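Local coordinates for protein pyruvate kinase (Toxoplasma gondii, PDB 3GG8) that catalyses the last step of glycolysis, transferring the phosphate of phosphoenolpyruvate to ADP to give pyruvate and ATP, as expected of a magnesium-dependent pyruvate kinase, at residues V397-V402 and A427-M432; V169-V172 and V177-Q180; G72-H77 and L214-P219; I277-L282 and E289-A294. All blocks are in the same frame, centred on the assembly; numbering follows the deposited sequence.

Overall arrangement
Interactions 3 and 4 lie in the barrel, interaction 2 in the B domain inserted into it, and interaction 1 in the C-terminal alpha/beta domain. Along the chain, interaction 2 is nested inside the long loop that interaction 3 closes; interaction 4 follows, then interaction 1. Interactions 3 and 4 both pack elements of the eight-stranded parallel barrel, their centres 30 Å apart. Interaction 2 belongs to the separate six-stranded mixed sheet, which follows barrel strand 97-101, and its centre is 55 Å from that of interaction 1, on the opposite side of the chain's centre. Interactions 1 and 4 also have neighbours in two different other subunits, so these internal contacts lie beside subunit interfaces.

Interaction 1 of 4, residues V397-V402 and A427-M432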
loop_
_atom_site.group_PDB
_atom_site.type_symbol
_atom_site.label_atom_id
_atom_site.label_comp_id
_atom_site.label_asym_id
_atom_site.label_seq_id
_atom_site.Cartn_x
_atom_site.Cartn_y
_atom_site.Cartn_z
ATOM N N VAL C 397 16.530 4.005 12.718
ATOM C CA VAL C 397 17.818 3.844 12.050
ATOM C C VAL C 397 18.062 2.382 11.661
ATOM O O VAL C 397 18.550 2.112 10.569
ATOM C CB VAL C 397 18.982 4.434 12.906
ATOM C CG1 VAL C 397 20.355 4.168 12.281
ATOM C CG2 VAL C 397 18.798 5.926 13.054
ATOM N N ALA C 398 17.685 1.448 12.537
ATOM C CA ALA C 398 17.795 0.028 12.228
ATOM C C ALA C 398 16.952 -0.301 10.982
ATOM O O ALA C 398 17.438 -0.920 10.029
ATOM C CB ALA C 398 17.382 -0.811 13.400
ATOM N N ARG C 399 15.706 0.156 11.005
ATOM C CA ARG C 399 14.789 0.100 9.889
ATOM C C ARG C 399 15.331 0.758 8.596
ATOM O O ARG C 399 15.205 0.193 7.506
ATOM C CB ARG C 399 13.486 0.758 10.335
ATOM C CG ARG C 399 12.369 0.725 9.341
ATOM C CD ARG C 399 11.118 1.388 9.907
ATOM N NE ARG C 399 10.485 0.596 10.970
ATOM C CZ ARG C 399 9.316 0.896 11.542
ATOM N NH1 ARG C 399 8.812 0.114 12.492
ATOM N NH2 ARG C 399 8.646 1.980 11.172
ATOM N N ALA C 400 15.919 1.949 8.707
ATOM C CA ALA C 400 16.493 2.627 7.540
ATOM C C ALA C 400 17.649 1.811 6.952
ATOM O O ALA C 400 17.821 1.749 5.726
ATOM C CB ALA C 400 16.963 4.028 7.908
ATOM N N ALA C 401 18.420 1.188 7.844
ATOM C CA ALA C 401 19.557 0.341 7.491
ATOM C C ALA C 401 19.146 -0.856 6.627
ATOM O O ALA C 401 19.726 -1.093 5.572
ATOM C CB ALA C 401 20.251 -0.118 8.740
ATOM N N VAL C 402 18.127 -1.588 7.076
ATOM C CA VAL C 402 17.569 -2.718 6.333
ATOM C C VAL C 402 17.073 -2.277 4.935
ATOM O O VAL C 402 17.454 -2.868 3.917
ATOM C CB VAL C 402 16.454 -3.400 7.158
ATOM C CG1 VAL C 402 15.818 -4.546 6.384
ATOM C CG2 VAL C 402 17.010 -3.879 8.505
ATOM N N ALA C 427 18.155 -7.287 13.261
ATOM C CA ALA C 427 17.725 -8.670 13.107
ATOM C C ALA C 427 16.195 -8.768 13.078
ATOM O O ALA C 427 15.627 -9.501 12.264
ATOM C CB ALA C 427 18.301 -9.530 14.215
ATOM N N LYS C 428 15.554 -8.023 13.979
ATOM C CA LYS C 428 14.088 -7.892 14.060
ATOM C C LYS C 428 13.431 -7.685 12.686
ATOM O O LYS C 428 12.318 -8.150 12.438
ATOM C CB LYS C 428 13.769 -6.715 14.988
ATOM C CG LYS C 428 12.321 -6.506 15.337
ATOM C CD LYS C 428 12.176 -5.273 16.211
ATOM C CE LYS C 428 10.766 -4.710 16.132
ATOM N NZ LYS C 428 10.412 -3.902 17.332
ATOM N N TYR C 429 14.131 -6.991 11.791
ATOM C CA TYR C 429 13.594 -6.689 10.455
ATOM C C TYR C 429 13.905 -7.754 9.413
ATOM O O TYR C 429 13.560 -7.589 8.258
ATOM C CB TYR C 429 13.959 -5.265 10.010
ATOM C CG TYR C 429 13.166 -4.281 10.819
ATOM C CD1 TYR C 429 11.836 -4.009 10.490
ATOM C CD2 TYR C 429 13.698 -3.688 11.961
ATOM C CE1 TYR C 429 11.072 -3.148 11.247
ATOM C CE2 TYR C 429 12.933 -2.820 12.735
ATOM C CZ TYR C 429 11.618 -2.562 12.370
ATOM O OH TYR C 429 10.826 -1.714 13.112
ATOM N N ARG C 430 14.540 -8.853 9.852
ATOM C CA ARG C 430 14.857 -10.002 8.994
ATOM C C ARG C 430 15.430 -9.553 7.636
ATOM O O ARG C 430 14.788 -9.733 6.596
ATOM C CB ARG C 430 13.627 -10.922 8.806
ATOM C CG ARG C 430 13.084 -11.620 10.077
ATOM C CD ARG C 430 14.021 -12.729 10.584
ATOM N NE ARG C 430 13.507 -13.462 11.749
ATOM C CZ ARG C 430 13.879 -13.237 13.009
ATOM N NH1 ARG C 430 13.371 -13.968 14.004
ATOM N NH2 ARG C 430 14.774 -12.298 13.284
ATOM N N PRO C 431 16.629 -8.935 7.641
ATOM C CA PRO C 431 17.199 -8.547 6.352
ATOM C C PRO C 431 17.718 -9.781 5.621
ATOM O O PRO C 431 18.172 -10.746 6.257
ATOM C CB PRO C 431 18.365 -7.640 6.745
ATOM C CG PRO C 431 18.770 -8.139 8.098
ATOM C CD PRO C 431 17.511 -8.574 8.765
ATOM N N MET C 432 17.614 -9.751 4.299
ATOM C CA MET C 432 18.169 -10.779 3.442
ATOM C C MET C 432 19.687 -10.837 3.570
ATOM O O MET C 432 20.281 -11.892 3.401
ATOM C CB MET C 432 17.761 -10.506 1.993
ATOM C CG MET C 432 18.420 -11.413 0.960
ATOM S SD MET C 432 17.279 -11.839 -0.357
ATOM C CE MET C 432 17.155 -10.272 -1.227
#
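The Tyr429 ring has Arg399 CB over one face, set off toward the rim, while the hydroxyl at its end meets the edge of the Arg399 guanidinium. The two planes stand 80° apart, so the guanidinium does not stack on the ring but presents its NE and NH1 side to the oxygen. Both nitrogens give a hydrogen bond to Tyr429 OH: Arg399 NH1 at 2.8 Å, with a 155° angle at the hydrogen, and Arg399 NE at 3.2 Å, more bent. The oxygen stays close to the guanidinium plane in both bonds. Arg399 leaves helix 393-407 with CG anti to the backbone N (chi1 -176°), and the bend at chi3 then turns its end to the phenol. Tyr429 OH is also bonded to Glu395, one turn before Arg399 on helix 393-407, which also takes a salt bridge from Lys428; the carboxylate would be expected to offset the local positive charge. Nearer the backbone the contact is apolar. Val402 spreads its methyls over Tyr429 CB and Pro431, CG2 lying 3.7 Å from Tyr429 CB and CG1 4.0 Å from Pro431 CB. A type I turn from Ala427 to Arg430 follows helix 421-427; Arg430 has positive phi, and Tyr429 and Pro431 on either side of it point toward helix 393-407. Tyr380 of helix 376-384 packs against Arg399, Val402 and Tyr429. The arrangement is a helix-to-loop packing in the C-terminal alpha/beta domain of pyruvate kinase, where the exit of one helix is pinned against its neighbour beside a second subunit.

Interaction 2 of 4, residues V169-V172 and V177-Q180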
loop_
_atom_site.group_PDB
_atom_site.type_symbol
_atom_site.label_atom_id
_atom_site.label_comp_id
_atom_site.label_asym_id
_atom_site.label_seq_id
_atom_site.Cartn_x
_atom_site.Cartn_y
_atom_site.Cartn_z
ATOM N N VAL C 169 -11.916 -35.566 36.727
ATOM C CA VAL C 169 -12.217 -35.437 38.164
ATOM C C VAL C 169 -13.734 -35.480 38.423
ATOM O O VAL C 169 -14.497 -34.717 37.834
ATOM C CB VAL C 169 -11.596 -34.146 38.794
ATOM C CG1 VAL C 169 -11.974 -34.021 40.262
ATOM C CG2 VAL C 169 -10.079 -34.127 38.640
ATOM N N VAL C 170 -14.149 -36.373 39.316
ATOM C CA VAL C 170 -15.561 -36.583 39.620
ATOM C C VAL C 170 -15.929 -35.959 40.982
ATOM O O VAL C 170 -17.020 -35.403 41.148
ATOM C CB VAL C 170 -15.921 -38.103 39.534
ATOM C CG1 VAL C 170 -17.210 -38.424 40.269
ATOM C CG2 VAL C 170 -16.031 -38.533 38.074
ATOM N N GLU C 171 -15.002 -36.027 41.934
ATOM C CA GLU C 171 -15.232 -35.554 43.292
ATOM C C GLU C 171 -13.908 -35.166 43.928
ATOM O O GLU C 171 -12.871 -35.738 43.591
ATOM C CB GLU C 171 -15.905 -36.646 44.126
ATOM C CG GLU C 171 -15.669 -36.528 45.630
ATOM C CD GLU C 171 -16.461 -37.541 46.460
ATOM O OE1 GLU C 171 -16.137 -37.695 47.664
ATOM O OE2 GLU C 171 -17.393 -38.176 45.914
ATOM N N VAL C 172 -13.954 -34.196 44.846
ATOM C CA VAL C 172 -12.775 -33.772 45.605
ATOM C C VAL C 172 -13.026 -33.897 47.097
ATOM O O VAL C 172 -14.106 -33.573 47.574
ATOM C CB VAL C 172 -12.308 -32.311 45.261
ATOM C CG1 VAL C 172 -11.978 -32.179 43.783
ATOM C CG2 VAL C 172 -13.354 -31.258 45.679
ATOM N N VAL C 177 -8.890 -37.180 45.652
ATOM C CA VAL C 177 -9.726 -36.837 44.516
ATOM C C VAL C 177 -10.187 -38.174 43.924
ATOM O O VAL C 177 -9.401 -39.127 43.841
ATOM C CB VAL C 177 -8.909 -35.978 43.494
ATOM C CG1 VAL C 177 -9.505 -36.013 42.100
ATOM C CG2 VAL C 177 -8.784 -34.535 43.987
ATOM N N ILE C 178 -11.473 -38.257 43.587
ATOM C CA ILE C 178 -12.018 -39.402 42.855
ATOM C C ILE C 178 -11.992 -39.046 41.384
ATOM O O ILE C 178 -12.416 -37.964 40.976
ATOM C CB ILE C 178 -13.487 -39.771 43.289
ATOM C CG1 ILE C 178 -13.645 -39.819 44.822
ATOM C CG2 ILE C 178 -13.939 -41.099 42.666
ATOM C CD1 ILE C 178 -12.752 -40.842 45.536
ATOM N N THR C 179 -11.468 -39.942 40.576
ATOM C CA THR C 179 -11.383 -39.661 39.156
ATOM C C THR C 179 -11.963 -40.820 38.360
ATOM O O THR C 179 -12.266 -41.878 38.914
ATOM C CB THR C 179 -9.936 -39.361 38.695
ATOM O OG1 THR C 179 -9.158 -40.564 38.700
ATOM C CG2 THR C 179 -9.270 -38.322 39.581
ATOM N N GLN C 180 -12.118 -40.608 37.059
ATOM C CA GLN C 180 -12.644 -41.632 36.190
ATOM C C GLN C 180 -11.812 -41.705 34.909
ATOM O O GLN C 180 -11.644 -40.700 34.218
ATOM C CB GLN C 180 -14.092 -41.294 35.885
ATOM C CG GLN C 180 -14.928 -42.438 35.404
ATOM C CD GLN C 180 -16.183 -41.930 34.739
ATOM O OE1 GLN C 180 -17.277 -42.012 35.299
ATOM N NE2 GLN C 180 -16.024 -41.357 33.546
#
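A classic beta bulge interrupts the antiparallel hairpin of strands 165-172 and 176-181: Val170 and Glu171 both face Ile178. The carbonyl oxygen of Ile178 receives two backbone N-H groups, a nearly straight bond from Val170 N to Ile178 O of 2.9 Å and a weak one from Glu171 N to the same oxygen of 3.4 Å. In return Ile178 N bonds to Glu171 O at 2.9 Å. The extra residue shifts the register by one between the non-hydrogen-bonded pair Val169-Thr179 and the hydrogen-bonded pair Glu171-Ile178; Val172-Val177, non-hydrogen-bonded, follows. The strand segments remain 167° apart in direction. On the face carrying Val169, Val172 and Val177, the valines pack closely: Val169 CG1 comes to 3.7 Å from Val177 CG1, the two side chains crossing at about a right angle. Val172 instead lies alongside Val177 and points the same way, its CG1 4.0 Å from Val177 CG2. Val152 covers this group, and Thr179 OG1 bonds to the carbonyl of Leu126. On the other face Glu171 and Ile178 run side by side, the glutamate CG 3.9 Å from Ile178 CG1. The Glu171 chain is extended, its CG roughly opposite the backbone N (chi1 155°), which lays its methylenes along the isoleucine, while OE1 bonds to the hydroxyl of Tyr176. Val170, at the bulge, rests its CG2 on Gln180 CB. This bulged hairpin is part of the small beta-rich B domain, which in pyruvate kinases acts as a lid over the active site.

Interaction 3 of 4, residues G72-H77 and L214-P219; sequences GDHETH and LNFGIP
Phe216 meets His74 twice, through its CB and through its ring. The CB sits over one face of the imidazole, 3.8 Å from the ring centroid and only 16° off the normal, a CH-pi contact. The phenyl ring then turns an edge toward the same imidazole in a T-shaped pair, centroids 5.4 Å apart and planes at 67°. A chi1 of -168°, which swings the ring away from its own backbone N, lets the phenylalanine reach past the histidine toward helix 74-90, and the two side chains run antiparallel past one another. Its far end touches the helix backbone and His77: Phe216 CE1 lies 3.3 Å from His74 O, near the ring plane, and Phe216 CZ is 3.6 Å from His77 CB. Asn215 adds a looser contact of its CB with the His74 ring. Around this first shell, His74 is held at NE2 by a hydrogen bond to Asp212, and His211 stacks on its ring. Phe69 stacks on His77 and meets Phe216 edge to face, and His77 NE2 bonds to the carbonyl of His71. The start of helix 74-90 is itself fixed by a capping box, Thr76 N bonding to Asp73 OD2 at 3.1 Å and Asp73 N to Thr76 OG1 at 3.0 Å. The contact thus joins the N-terminal turn of one outer helix to the C-terminal part of helix 207-217, an aromatic packing of helices round the (beta/alpha)8 barrel of pyruvate kinase.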
loop_
_atom_site.group_PDB
_atom_site.type_symbol
_atom_site.label_atom_id
_atom_site.label_comp_id
_atom_site.label_asym_id
_atom_site.label_seq_id
_atom_site.Cartn_x
_atom_site.Cartn_y
_atom_site.Cartn_z
ATOM N N GLY C 72 21.613 -34.598 36.777
ATOM C CA GLY C 72 23.012 -34.176 36.955
ATOM C C GLY C 72 23.198 -33.342 38.204
ATOM O O GLY C 72 22.229 -33.057 38.893
ATOM N N ASP C 73 24.441 -32.963 38.514
ATOM C CA ASP C 73 24.714 -32.145 39.701
ATOM C C ASP C 73 25.797 -31.116 39.381
ATOM O O ASP C 73 26.204 -30.987 38.224
ATOM C CB ASP C 73 25.080 -33.020 40.923
ATOM C CG ASP C 73 26.313 -33.926 40.678
ATOM O OD1 ASP C 73 26.203 -35.157 40.848
ATOM O OD2 ASP C 73 27.384 -33.392 40.336
ATOM N N HIS C 74 26.234 -30.353 40.374
ATOM C CA HIS C 74 27.210 -29.302 40.099
ATOM C C HIS C 74 28.555 -29.858 39.580
ATOM O O HIS C 74 29.175 -29.257 38.715
ATOM C CB HIS C 74 27.342 -28.340 41.302
ATOM C CG HIS C 74 26.153 -27.435 41.466
ATOM N ND1 HIS C 74 26.218 -26.217 42.101
ATOM C CD2 HIS C 74 24.876 -27.559 41.024
ATOM C CE1 HIS C 74 25.032 -25.634 42.057
ATOM N NE2 HIS C 74 24.196 -26.437 41.422
ATOM N N GLU C 75 28.974 -31.016 40.081
ATOM C CA GLU C 75 30.146 -31.719 39.548
ATOM C C GLU C 75 30.038 -32.218 38.094
ATOM O O GLU C 75 30.958 -32.013 37.295
ATOM C CB GLU C 75 30.476 -32.911 40.416
ATOM C CG GLU C 75 31.113 -32.571 41.734
ATOM C CD GLU C 75 31.271 -33.816 42.567
ATOM O OE1 GLU C 75 30.731 -33.831 43.689
ATOM O OE2 GLU C 75 31.889 -34.797 42.077
ATOM N N THR C 76 28.942 -32.894 37.756
ATOM C CA THR C 76 28.830 -33.476 36.431
ATOM C C THR C 76 28.705 -32.390 35.363
ATOM O O THR C 76 29.327 -32.473 34.306
ATOM C CB THR C 76 27.655 -34.503 36.323
ATOM O OG1 THR C 76 26.404 -33.819 36.425
ATOM C CG2 THR C 76 27.735 -35.562 37.418
ATOM N N HIS C 77 27.896 -31.372 35.641
ATOM C CA HIS C 77 27.724 -30.235 34.746
ATOM C C HIS C 77 28.994 -29.367 34.663
ATOM O O HIS C 77 29.239 -28.753 33.634
ATOM C CB HIS C 77 26.514 -29.404 35.175
ATOM C CG HIS C 77 25.185 -30.042 34.854
ATOM N ND1 HIS C 77 24.703 -30.159 33.565
ATOM C CD2 HIS C 77 24.230 -30.558 35.660
ATOM C CE1 HIS C 77 23.519 -30.743 33.594
ATOM N NE2 HIS C 77 23.207 -30.989 34.856
ATOM N N LEU C 214 22.522 -19.614 41.400
ATOM C CA LEU C 214 23.502 -18.796 42.106
ATOM C C LEU C 214 24.867 -19.470 42.215
ATOM O O LEU C 214 25.889 -18.818 42.025
ATOM C CB LEU C 214 23.004 -18.424 43.511
ATOM C CG LEU C 214 21.723 -17.599 43.724
ATOM C CD1 LEU C 214 21.426 -17.484 45.236
ATOM C CD2 LEU C 214 21.811 -16.197 43.104
ATOM N N ASN C 215 24.879 -20.766 42.538
ATOM C CA ASN C 215 26.126 -21.459 42.809
ATOM C C ASN C 215 26.704 -22.256 41.644
ATOM O O ASN C 215 27.834 -22.745 41.731
ATOM C CB ASN C 215 26.016 -22.262 44.106
ATOM C CG ASN C 215 25.679 -21.372 45.296
ATOM O OD1 ASN C 215 24.771 -21.657 46.076
ATOM N ND2 ASN C 215 26.388 -20.268 45.407
ATOM N N PHE C 216 25.960 -22.330 40.540
ATOM C CA PHE C 216 26.516 -22.834 39.312
ATOM C C PHE C 216 26.423 -21.779 38.200
ATOM O O PHE C 216 27.461 -21.311 37.708
ATOM C CB PHE C 216 25.850 -24.141 38.881
ATOM C CG PHE C 216 26.584 -24.851 37.764
ATOM C CD1 PHE C 216 27.462 -25.905 38.051
ATOM C CD2 PHE C 216 26.408 -24.460 36.443
ATOM C CE1 PHE C 216 28.145 -26.557 37.027
ATOM C CE2 PHE C 216 27.086 -25.098 35.403
ATOM C CZ PHE C 216 27.963 -26.157 35.696
ATOM N N GLY C 217 25.190 -21.417 37.819
ATOM C CA GLY C 217 24.918 -20.513 36.686
ATOM C C GLY C 217 25.842 -19.297 36.644
ATOM O O GLY C 217 26.477 -19.029 35.624
ATOM N N ILE C 218 25.937 -18.587 37.769
ATOM C CA ILE C 218 26.789 -17.393 37.874
ATOM C C ILE C 218 28.306 -17.682 37.748
ATOM O O ILE C 218 28.927 -17.157 36.821
ATOM C CB ILE C 218 26.466 -16.529 39.151
ATOM C CG1 ILE C 218 25.093 -15.838 39.010
ATOM C CG2 ILE C 218 27.600 -15.513 39.446
ATOM C CD1 ILE C 218 24.713 -14.878 40.193
ATOM N N PRO C 219 28.902 -18.505 38.667
ATOM C CA PRO C 219 30.369 -18.668 38.607
ATOM C C PRO C 219 30.889 -19.524 37.457
ATOM O O PRO C 219 32.084 -19.448 37.160
ATOM C CB PRO C 219 30.714 -19.336 39.944
ATOM C CG PRO C 219 29.496 -20.110 40.297
ATOM C CD PRO C 219 28.325 -19.285 39.776
#

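Interaction 4 of 4, residues I277-L282 and E289-A294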
loop_
_atom_site.group_PDB
_atom_site.type_symbol
_atom_site.label_atom_id
_atom_site.label_comp_id
_atom_site.label_asym_id
_atom_site.label_seq_id
_atom_site.Cartn_x
_atom_site.Cartn_y
_atom_site.Cartn_z
ATOM N N ILE C 277 9.487 -21.872 23.846
ATOM C CA ILE C 277 8.195 -22.513 23.667
ATOM C C ILE C 277 8.369 -24.039 23.781
ATOM O O ILE C 277 9.011 -24.661 22.932
ATOM C CB ILE C 277 7.590 -22.152 22.281
ATOM C CG1 ILE C 277 7.512 -20.635 22.086
ATOM C CG2 ILE C 277 6.212 -22.847 22.057
ATOM C CD1 ILE C 277 7.152 -20.225 20.674
ATOM N N ALA C 278 7.823 -24.629 24.845
ATOM C CA ALA C 278 7.891 -26.072 25.064
ATOM C C ALA C 278 6.601 -26.711 24.572
ATOM O O ALA C 278 5.660 -26.910 25.359
ATOM C CB ALA C 278 8.112 -26.384 26.545
ATOM N N ARG C 279 6.570 -27.038 23.275
ATOM C CA ARG C 279 5.377 -27.592 22.623
ATOM C C ARG C 279 4.859 -28.867 23.256
ATOM O O ARG C 279 3.669 -28.983 23.474
ATOM C CB ARG C 279 5.613 -27.863 21.128
ATOM C CG ARG C 279 5.788 -26.629 20.260
ATOM C CD ARG C 279 7.256 -26.426 19.921
ATOM N NE ARG C 279 7.861 -27.617 19.323
ATOM C CZ ARG C 279 7.737 -27.970 18.046
ATOM N NH1 ARG C 279 7.024 -27.233 17.202
ATOM N NH2 ARG C 279 8.338 -29.072 17.607
ATOM N N GLY C 280 5.743 -29.825 23.525
ATOM C CA GLY C 280 5.349 -31.114 24.079
ATOM C C GLY C 280 4.652 -31.015 25.432
ATOM O O GLY C 280 3.675 -31.713 25.681
ATOM N N ASP C 281 5.161 -30.153 26.310
ATOM C CA ASP C 281 4.513 -29.897 27.600
ATOM C C ASP C 281 3.182 -29.155 27.421
ATOM O O ASP C 281 2.185 -29.497 28.075
ATOM C CB ASP C 281 5.459 -29.153 28.530
ATOM C CG ASP C 281 6.831 -29.817 28.598
ATOM O OD1 ASP C 281 7.678 -29.511 27.742
ATOM O OD2 ASP C 281 7.063 -30.673 29.488
ATOM N N LEU C 282 3.149 -28.186 26.501
ATOM C CA LEU C 282 1.920 -27.433 26.220
ATOM C C LEU C 282 0.810 -28.375 25.735
ATOM O O LEU C 282 -0.365 -28.168 26.038
ATOM C CB LEU C 282 2.175 -26.322 25.188
ATOM C CG LEU C 282 2.722 -24.994 25.694
ATOM C CD1 LEU C 282 3.310 -24.141 24.578
ATOM C CD2 LEU C 282 1.615 -24.246 26.449
ATOM N N GLU C 289 -4.675 -29.610 19.249
ATOM C CA GLU C 289 -5.032 -28.836 18.063
ATOM C C GLU C 289 -4.961 -27.321 18.269
ATOM O O GLU C 289 -5.325 -26.557 17.371
ATOM C CB GLU C 289 -6.432 -29.232 17.545
ATOM C CG GLU C 289 -7.611 -28.813 18.415
ATOM C CD GLU C 289 -8.075 -29.899 19.370
ATOM O OE1 GLU C 289 -7.288 -30.815 19.700
ATOM O OE2 GLU C 289 -9.250 -29.840 19.793
ATOM N N LYS C 290 -4.524 -26.897 19.448
ATOM C CA LYS C 290 -4.390 -25.481 19.763
ATOM C C LYS C 290 -2.937 -25.080 20.026
ATOM O O LYS C 290 -2.593 -23.904 19.941
ATOM C CB LYS C 290 -5.267 -25.106 20.956
ATOM C CG LYS C 290 -6.770 -25.166 20.670
ATOM C CD LYS C 290 -7.576 -25.249 21.953
ATOM C CE LYS C 290 -8.469 -24.015 22.203
ATOM N NZ LYS C 290 -9.461 -23.713 21.113
ATOM N N VAL C 291 -2.087 -26.054 20.329
ATOM C CA VAL C 291 -0.670 -25.774 20.565
ATOM C C VAL C 291 -0.032 -25.071 19.373
ATOM O O VAL C 291 0.807 -24.180 19.545
ATOM C CB VAL C 291 0.140 -27.047 20.910
ATOM C CG1 VAL C 291 1.613 -26.713 21.159
ATOM C CG2 VAL C 291 -0.455 -27.724 22.129
ATOM N N PHE C 292 -0.423 -25.461 18.169
ATOM C CA PHE C 292 0.215 -24.883 17.000
ATOM C C PHE C 292 -0.162 -23.391 16.875
ATOM O O PHE C 292 0.680 -22.568 16.498
ATOM C CB PHE C 292 -0.131 -25.683 15.749
ATOM C CG PHE C 292 -1.455 -25.345 15.181
ATOM C CD1 PHE C 292 -1.588 -24.274 14.303
ATOM C CD2 PHE C 292 -2.575 -26.082 15.522
ATOM C CE1 PHE C 292 -2.826 -23.929 13.785
ATOM C CE2 PHE C 292 -3.838 -25.748 14.999
ATOM C CZ PHE C 292 -3.956 -24.673 14.131
ATOM N N LEU C 293 -1.414 -23.059 17.211
ATOM C CA LEU C 293 -1.876 -21.662 17.293
ATOM C C LEU C 293 -1.075 -20.847 18.324
ATOM O O LEU C 293 -0.549 -19.769 18.011
ATOM C CB LEU C 293 -3.366 -21.604 17.644
ATOM C CG LEU C 293 -4.401 -21.908 16.566
ATOM C CD1 LEU C 293 -5.784 -22.012 17.195
ATOM C CD2 LEU C 293 -4.403 -20.850 15.452
ATOM N N ALA C 294 -0.978 -21.376 19.547
ATOM C CA ALA C 294 -0.160 -20.785 20.608
ATOM C C ALA C 294 1.290 -20.545 20.173
ATOM O O ALA C 294 1.829 -19.459 20.404
ATOM C CB ALA C 294 -0.215 -21.641 21.869
#
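Val291 points its side chain from helix 288-305 toward the short helix 279-282, which follows strand 275-278 of the (beta/alpha)8 barrel. Both methyls are used: CG1 between Arg279 and Leu282, CG2 against the Leu282 carbonyl. Val291 CG1 lies 4.2 Å from Arg279 CB and 4.1 Å from Leu282 CB, two residues about one helical turn apart. The valine's chi1 of -180° puts CG1 across from the backbone N and CG2 across from the carbonyl carbon, which directs the two branches to these different places. Leu282 also starts its side chain toward the valine. It touches Leu262 and Met298 as well, and Ala294 packs on Leu262, so the valine contact belongs to a larger buried apolar cluster. Arg279 behaves differently: its CB touches Val291 CG1 from the side, while bends at chi2 and chi3 carry the guanidinium away from this contact. There it makes a salt bridge with Asp332 and bonds with the Thr313 carbonyl and Gln295, so the charged end is well supplied with partners while the stem packs on valine. On another side of helix 288-305, Lys290 forms a salt bridge with Glu369 of the third subunit, so the helix that carries Val291 also takes part in a subunit interface. The short helix is begun by Ala278 at the N-cap, whose carbonyl accepts from Leu282 N, and the atom nearest to Val291 CG1 across the contact is a carbonyl oxygen, Arg279 O, at 3.8 Å.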